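Local atomic coordinates of adhesion and penetration protein autotransporter (Haemophilus influenzae, PDB entry 3SYJ), a protein that promotes bacterial adherence to and invasion of host cells, mediates aggregation between bacteria, and is probably a serine protease. Residues 72-82 and 93-103. Sequence-based numbering, arbitrary orientation.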
ATOM      1  N   ALA A  72     -63.211  38.306  23.549  1.00 22.01           N
ATOM      2  CA  ALA A  72     -63.767  38.492  24.888  1.00 21.06           C
ATOM      3  C   ALA A  72     -64.810  37.439  25.245  1.00 26.11           C
ATOM      4  O   ALA A  72     -64.916  37.035  26.406  1.00 26.09           O
ATOM      5  CB  ALA A  72     -64.362  39.886  25.032  1.00 20.75           C
ATOM      6  N   HIS A  73     -65.589  36.991  24.262  1.00 28.06           N
ATOM      7  CA  HIS A  73     -66.682  36.074  24.568  1.00 25.21           C
ATOM      8  C   HIS A  73     -66.188  34.691  24.985  1.00 25.26           C
ATOM      9  O   HIS A  73     -66.954  33.875  25.492  1.00 25.79           O
ATOM     10  CB  HIS A  73     -67.764  36.044  23.464  1.00 32.32           C
ATOM     11  CG  HIS A  73     -67.488  35.100  22.331  1.00 32.77           C
ATOM     12  ND1 HIS A  73     -67.206  35.537  21.053  1.00 31.92           N
ATOM     13  CD2 HIS A  73     -67.503  33.747  22.270  1.00 30.12           C
ATOM     14  CE1 HIS A  73     -67.037  34.494  20.259  1.00 29.90           C
ATOM     15  NE2 HIS A  73     -67.205  33.396  20.975  1.00 30.29           N
ATOM     16  N   ASN A  74     -64.898  34.437  24.797  1.00 24.61           N
ATOM     17  CA  ASN A  74     -64.286  33.255  25.388  1.00 21.36           C
ATOM     18  C   ASN A  74     -64.098  33.531  26.868  1.00 28.63           C
ATOM     19  O   ASN A  74     -62.997  33.874  27.315  1.00 31.23           O
ATOM     20  CB  ASN A  74     -62.941  32.942  24.734  1.00 24.86           C
ATOM     21  CG  ASN A  74     -63.093  32.261  23.386  1.00 23.06           C
ATOM     22  OD1 ASN A  74     -64.093  31.597  23.124  1.00 20.52           O
ATOM     23  ND2 ASN A  74     -62.095  32.419  22.527  1.00 26.18           N
ATOM     24  N   VAL A  75     -65.181  33.380  27.626  1.00 31.16           N
ATOM     25  CA  VAL A  75     -65.236  33.864  29.000  1.00 28.72           C
ATOM     26  C   VAL A  75     -64.865  32.815  30.036  1.00 25.26           C
ATOM     27  O   VAL A  75     -64.827  33.113  31.227  1.00 31.56           O
ATOM     28  CB  VAL A  75     -66.649  34.406  29.341  1.00 29.31           C
ATOM     29  CG1 VAL A  75     -66.991  35.588  28.462  1.00 19.33           C
ATOM     30  CG2 VAL A  75     -67.687  33.303  29.193  1.00 23.65           C
ATOM     31  N   GLY A  76     -64.581  31.597  29.591  1.00 21.70           N
ATOM     32  CA  GLY A  76     -64.358  30.495  30.512  1.00 20.88           C
ATOM     33  C   GLY A  76     -62.923  30.075  30.811  1.00 26.68           C
ATOM     34  O   GLY A  76     -62.617  29.682  31.943  1.00 27.91           O
ATOM     35  N   TYR A  77     -62.041  30.134  29.815  1.00 20.15           N
ATOM     36  CA  TYR A  77     -60.688  29.609  29.995  1.00 25.01           C
ATOM     37  C   TYR A  77     -59.879  30.511  30.915  1.00 22.36           C
ATOM     38  O   TYR A  77     -60.047  31.717  30.898  1.00 20.56           O
ATOM     39  CB  TYR A  77     -59.980  29.386  28.650  1.00 20.49           C
ATOM     40  CG  TYR A  77     -59.458  30.626  27.963  1.00 21.13           C
ATOM     41  CD1 TYR A  77     -58.122  30.712  27.573  1.00 20.71           C
ATOM     42  CD2 TYR A  77     -60.297  31.700  27.672  1.00 21.21           C
ATOM     43  CE1 TYR A  77     -57.634  31.839  26.924  1.00 20.72           C
ATOM     44  CE2 TYR A  77     -59.817  32.834  27.021  1.00 19.68           C
ATOM     45  CZ  TYR A  77     -58.481  32.900  26.652  1.00 20.87           C
ATOM     46  OH  TYR A  77     -57.980  34.019  26.012  1.00 16.70           O
ATOM     47  N   THR A  78     -59.012  29.919  31.726  1.00 26.19           N
ATOM     48  CA  THR A  78     -58.259  30.682  32.719  1.00 25.36           C
ATOM     49  C   THR A  78     -56.754  30.530  32.542  1.00 24.48           C
ATOM     50  O   THR A  78     -55.977  31.103  33.300  1.00 22.43           O
ATOM     51  CB  THR A  78     -58.617  30.227  34.138  1.00 22.47           C
ATOM     52  OG1 THR A  78     -58.412  28.812  34.242  1.00 24.55           O
ATOM     53  CG2 THR A  78     -60.064  30.535  34.434  1.00 21.19           C
ATOM     54  N   ASP A  79     -56.346  29.753  31.545  1.00 26.91           N
ATOM     55  CA  ASP A  79     -54.931  29.484  31.318  1.00 21.24           C
ATOM     56  C   ASP A  79     -54.682  28.934  29.922  1.00 22.02           C
ATOM     57  O   ASP A  79     -55.616  28.517  29.231  1.00 23.43           O
ATOM     58  CB  ASP A  79     -54.400  28.511  32.374  1.00 22.38           C
ATOM     59  CG  ASP A  79     -55.274  27.285  32.533  1.00 25.32           C
ATOM     60  OD1 ASP A  79     -55.564  26.625  31.515  1.00 30.70           O
ATOM     61  OD2 ASP A  79     -55.666  26.975  33.678  1.00 29.75           O
ATOM     62  N   VAL A  80     -53.419  28.943  29.507  1.00 17.79           N
ATOM     63  CA  VAL A  80     -53.041  28.387  28.214  1.00 16.36           C
ATOM     64  C   VAL A  80     -51.770  27.576  28.367  1.00 17.30           C
ATOM     65  O   VAL A  80     -51.046  27.730  29.350  1.00 16.00           O
ATOM     66  CB  VAL A  80     -52.820  29.488  27.150  1.00 12.53           C
ATOM     67  CG1 VAL A  80     -54.151  30.130  26.760  1.00 14.45           C
ATOM     68  CG2 VAL A  80     -51.843  30.538  27.652  1.00 15.13           C
ATOM     69  N   ASP A  81     -51.492  26.705  27.404  1.00 12.50           N
ATOM     70  CA  ASP A  81     -50.198  26.036  27.372  1.00 15.54           C
ATOM     71  C   ASP A  81     -49.716  25.881  25.941  1.00 15.25           C
ATOM     72  O   ASP A  81     -50.480  26.087  25.003  1.00 18.87           O
ATOM     73  CB  ASP A  81     -50.223  24.690  28.120  1.00 17.45           C
ATOM     74  CG  ASP A  81     -51.233  23.715  27.551  1.00 25.17           C
ATOM     75  OD1 ASP A  81     -52.046  24.115  26.686  1.00 23.64           O
ATOM     76  OD2 ASP A  81     -51.218  22.544  27.981  1.00 32.61           O
ATOM     77  N   PHE A  82     -48.451  25.514  25.781  1.00 14.93           N
ATOM     78  CA  PHE A  82     -47.811  25.536  24.476  1.00 13.26           C
ATOM     79  C   PHE A  82     -46.931  24.318  24.285  1.00 17.61           C
ATOM     80  O   PHE A  82     -46.657  23.591  25.236  1.00 21.62           O
ATOM     81  CB  PHE A  82     -46.956  26.796  24.333  1.00 13.25           C
ATOM     82  CG  PHE A  82     -47.718  28.073  24.540  1.00 13.20           C
ATOM     83  CD1 PHE A  82     -48.365  28.689  23.481  1.00 15.06           C
ATOM     84  CD2 PHE A  82     -47.784  28.660  25.795  1.00 10.96           C
ATOM     85  CE1 PHE A  82     -49.071  29.869  23.669  1.00 13.31           C
ATOM     86  CE2 PHE A  82     -48.484  29.830  25.994  1.00 12.37           C
ATOM     87  CZ  PHE A  82     -49.129  30.440  24.924  1.00 13.96           C
ATOM     88  N   ARG A  93     -45.041  20.131  30.236  1.00 23.77           N
ATOM     89  CA  ARG A  93     -45.849  21.242  29.755  1.00 21.14           C
ATOM     90  C   ARG A  93     -46.248  22.145  30.929  1.00 18.55           C
ATOM     91  O   ARG A  93     -46.555  21.671  32.025  1.00 16.89           O
ATOM     92  CB  ARG A  93     -47.069  20.749  28.980  1.00 23.45           C
ATOM     93  CG  ARG A  93     -47.534  21.739  27.927  1.00 23.27           C
ATOM     94  CD  ARG A  93     -48.819  21.289  27.245  1.00 32.12           C
ATOM     95  NE  ARG A  93     -48.580  20.332  26.169  1.00 30.79           N
ATOM     96  CZ  ARG A  93     -49.066  19.097  26.155  1.00 28.96           C
ATOM     97  NH1 ARG A  93     -49.826  18.661  27.158  1.00 36.93           N
ATOM     98  NH2 ARG A  93     -48.800  18.299  25.134  1.00 19.30           N
ATOM     99  N   PHE A  94     -46.215  23.448  30.698  1.00 13.32           N
ATOM    100  CA  PHE A  94     -46.434  24.408  31.767  1.00 15.35           C
ATOM    101  C   PHE A  94     -47.765  25.131  31.591  1.00 15.16           C
ATOM    102  O   PHE A  94     -48.123  25.531  30.484  1.00 14.78           O
ATOM    103  CB  PHE A  94     -45.277  25.402  31.809  1.00 13.97           C
ATOM    104  CG  PHE A  94     -45.301  26.313  32.998  1.00 15.62           C
ATOM    105  CD1 PHE A  94     -44.884  25.866  34.242  1.00 19.51           C
ATOM    106  CD2 PHE A  94     -45.724  27.625  32.868  1.00 12.97           C
ATOM    107  CE1 PHE A  94     -44.906  26.710  35.341  1.00 16.14           C
ATOM    108  CE2 PHE A  94     -45.744  28.470  33.953  1.00 16.74           C
ATOM    109  CZ  PHE A  94     -45.334  28.013  35.197  1.00 16.49           C
ATOM    110  N   THR A  95     -48.496  25.290  32.687  1.00 16.37           N
ATOM    111  CA  THR A  95     -49.774  25.978  32.653  1.00 14.00           C
ATOM    112  C   THR A  95     -49.583  27.462  32.937  1.00 16.84           C
ATOM    113  O   THR A  95     -49.296  27.853  34.071  1.00 19.03           O
ATOM    114  CB  THR A  95     -50.764  25.360  33.665  1.00 20.90           C
ATOM    115  OG1 THR A  95     -50.909  23.954  33.398  1.00 20.55           O
ATOM    116  CG2 THR A  95     -52.128  26.025  33.564  1.00 16.27           C
ATOM    117  N   TYR A  96     -49.705  28.287  31.900  1.00 14.57           N
ATOM    118  CA  TYR A  96     -49.614  29.731  32.065  1.00 13.20           C
ATOM    119  C   TYR A  96     -50.984  30.286  32.431  1.00 16.44           C
ATOM    120  O   TYR A  96     -51.944  30.077  31.699  1.00 16.86           O
ATOM    121  CB  TYR A  96     -49.097  30.389  30.782  1.00 13.18           C
ATOM    122  CG  TYR A  96     -47.672  30.003  30.458  1.00 14.47           C
ATOM    123  CD1 TYR A  96     -46.602  30.653  31.064  1.00 12.29           C
ATOM    124  CD2 TYR A  96     -47.398  28.983  29.560  1.00  9.85           C
ATOM    125  CE1 TYR A  96     -45.296  30.285  30.786  1.00 11.58           C
ATOM    126  CE2 TYR A  96     -46.110  28.617  29.269  1.00 13.43           C
ATOM    127  CZ  TYR A  96     -45.060  29.268  29.890  1.00 13.60           C
ATOM    128  OH  TYR A  96     -43.778  28.893  29.601  1.00 13.09           O
ATOM    129  N   LYS A  97     -51.072  30.997  33.554  1.00 15.97           N
ATOM    130  CA  LYS A  97     -52.355  31.501  34.054  1.00 17.89           C
ATOM    131  C   LYS A  97     -52.662  32.934  33.643  1.00 16.56           C
ATOM    132  O   LYS A  97     -51.812  33.810  33.729  1.00 18.74           O
ATOM    133  CB  LYS A  97     -52.406  31.428  35.582  1.00 17.62           C
ATOM    134  CG  LYS A  97     -52.230  30.040  36.162  1.00 20.79           C
ATOM    135  CD  LYS A  97     -52.041  30.100  37.678  1.00 24.90           C
ATOM    136  CE  LYS A  97     -51.710  28.727  38.250  1.00 36.16           C
ATOM    137  NZ  LYS A  97     -51.521  28.772  39.728  1.00 45.61           N
ATOM    138  N   ILE A  98     -53.900  33.168  33.224  1.00 18.21           N
ATOM    139  CA  ILE A  98     -54.389  34.512  32.958  1.00 18.40           C
ATOM    140  C   ILE A  98     -54.592  35.262  34.278  1.00 21.47           C
ATOM    141  O   ILE A  98     -55.297  34.781  35.168  1.00 19.04           O
ATOM    142  CB  ILE A  98     -55.729  34.461  32.180  1.00 20.09           C
ATOM    143  CG1 ILE A  98     -55.492  33.991  30.737  1.00 20.68           C
ATOM    144  CG2 ILE A  98     -56.433  35.816  32.207  1.00 16.89           C
ATOM    145  CD1 ILE A  98     -56.763  33.598  29.994  1.00 21.02           C
ATOM    146  N   VAL A  99     -53.974  36.434  34.405  1.00 19.13           N
ATOM    147  CA  VAL A  99     -54.087  37.237  35.618  1.00 19.01           C
ATOM    148  C   VAL A  99     -54.893  38.498  35.349  1.00 20.92           C
ATOM    149  O   VAL A  99     -55.308  39.190  36.273  1.00 22.21           O
ATOM    150  CB  VAL A  99     -52.700  37.627  36.174  1.00 17.76           C
ATOM    151  CG1 VAL A  99     -51.880  36.376  36.453  1.00 19.34           C
ATOM    152  CG2 VAL A  99     -51.962  38.539  35.202  1.00 16.35           C
ATOM    153  N   LYS A 100     -55.110  38.792  34.076  1.00 21.36           N
ATOM    154  CA  LYS A 100     -55.881  39.956  33.673  1.00 17.82           C
ATOM    155  C   LYS A 100     -56.328  39.742  32.233  1.00 21.24           C
ATOM    156  O   LYS A 100     -55.498  39.497  31.357  1.00 20.17           O
ATOM    157  CB  LYS A 100     -55.022  41.209  33.795  1.00 17.53           C
ATOM    158  CG  LYS A 100     -55.726  42.492  33.427  1.00 19.25           C
ATOM    159  CD  LYS A 100     -56.870  42.770  34.379  1.00 23.64           C
ATOM    160  CE  LYS A 100     -57.366  44.190  34.211  1.00 25.94           C
ATOM    161  NZ  LYS A 100     -58.684  44.401  34.858  1.00 29.23           N
ATOM    162  N   ARG A 101     -57.638  39.824  31.995  1.00 22.99           N
ATOM    163  CA  ARG A 101     -58.218  39.511  30.686  1.00 22.54           C
ATOM    164  C   ARG A 101     -58.066  40.644  29.682  1.00 22.30           C
ATOM    165  O   ARG A 101     -57.939  40.406  28.483  1.00 24.73           O
ATOM    166  CB  ARG A 101     -59.701  39.154  30.820  1.00 23.53           C
ATOM    167  CG  ARG A 101     -59.977  38.062  31.833  1.00 23.26           C
ATOM    168  CD  ARG A 101     -61.237  37.290  31.493  1.00 27.57           C
ATOM    169  NE  ARG A 101     -61.055  35.887  31.840  1.00 31.42           N
ATOM    170  CZ  ARG A 101     -61.073  34.884  30.968  1.00 30.99           C
ATOM    171  NH1 ARG A 101     -61.301  35.099  29.681  1.00 27.67           N
ATOM    172  NH2 ARG A 101     -60.889  33.653  31.397  1.00 30.74           N
ATOM    173  N   ASN A 102     -58.083  41.874  30.181  1.00 22.92           N
ATOM    174  CA  ASN A 102     -58.055  43.054  29.330  1.00 21.05           C
ATOM    175  C   ASN A 102     -59.109  42.980  28.231  1.00 24.66           C
ATOM    176  O   ASN A 102     -58.796  43.057  27.046  1.00 22.75           O
ATOM    177  CB  ASN A 102     -56.660  43.274  28.740  1.00 24.79           C
ATOM    178  CG  ASN A 102     -55.616  43.585  29.809  1.00 26.80           C
ATOM    179  OD1 ASN A 102     -55.814  44.461  30.647  1.00 19.48           O
ATOM    180  ND2 ASN A 102     -54.502  42.868  29.777  1.00 22.12           N
ATOM    181  N   ASN A 103     -60.362  42.829  28.646  1.00 26.11           N
ATOM    182  CA  ASN A 103     -61.488  42.902  27.727  1.00 25.20           C
ATOM    183  C   ASN A 103     -61.624  44.319  27.178  1.00 25.42           C
ATOM    184  O   ASN A 103     -61.717  45.286  27.930  1.00 32.76           O
ATOM    185  CB  ASN A 103     -62.786  42.457  28.411  1.00 23.98           C
ATOM    186  CG  ASN A 103     -62.776  40.981  28.787  1.00 22.40           C
ATOM    187  OD1 ASN A 103     -62.204  40.152  28.082  1.00 22.14           O
ATOM    188  ND2 ASN A 103     -63.414  40.648  29.901  1.00 28.62           N
TER
HETATM  189  O   HOH W   1     -63.414  37.047  28.788  1.00 27.16           O
HETATM  190  O   HOH W   2     -46.856  25.365  28.142  1.00 11.08           O
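Val80 and Tyr96 form the hydrogen-bonded pair of two short antiparallel strands joined by a long loop, Val80 N to Tyr96 O and Tyr96 N to Val80 O both 2.9 Å, and two residues along each strand Ile98 N bonds to Thr78 O. The strand pair belongs to the N-terminal S6 peptidase domain of the passenger, whose fold is that of the chymotrypsin-like (PA clan) proteases, and strand 120-121 continues the sheet beyond 96-100. Past the last direct bond, water 2 keeps the two segments linked, accepting from Phe82 N and donating to Phe94 O (2.7 Å). Beside the face that carries Val80 and Tyr96, the Phe82 ring brings its edge, through CD2, to Tyr96 CD2 at 3.8 Å, the two ring planes inclined at 59°. Tyr96 OH leaves the pair for Glu127 and Arg403, whereas the Phe94 ring lays CD2 over the centre of the Tyr96 ring. On the face that carries Asp79, its carboxylate carbon CG meets Thr95 CG2 at 3.5 Å; with chi1 at -56°, Thr95 keeps OG1 beside its backbone N and the methyl faces Asp79.

Nearer the catalytic region, Ile98 CD1 sits over one face of the Tyr77 ring in a CH-pi contact, 3.9 Å from the centroid; an extended chi2 carries the methyl there, while Tyr77 OH bonds to His117. Arg101 has its main polar partner in Ile329, and its NH1 adds a weak bond to Asn74 O. Asn74 ND2 in turn bonds to the backbone O of Ser218, the active-site serine by similarity, and neighbouring His73 bonds to Asp115, consistent with a Ser-His-Asp triad. Water 1 completes this end, lying 2.8 Å from Ala72 O and weakly accepting from Arg101 NH1.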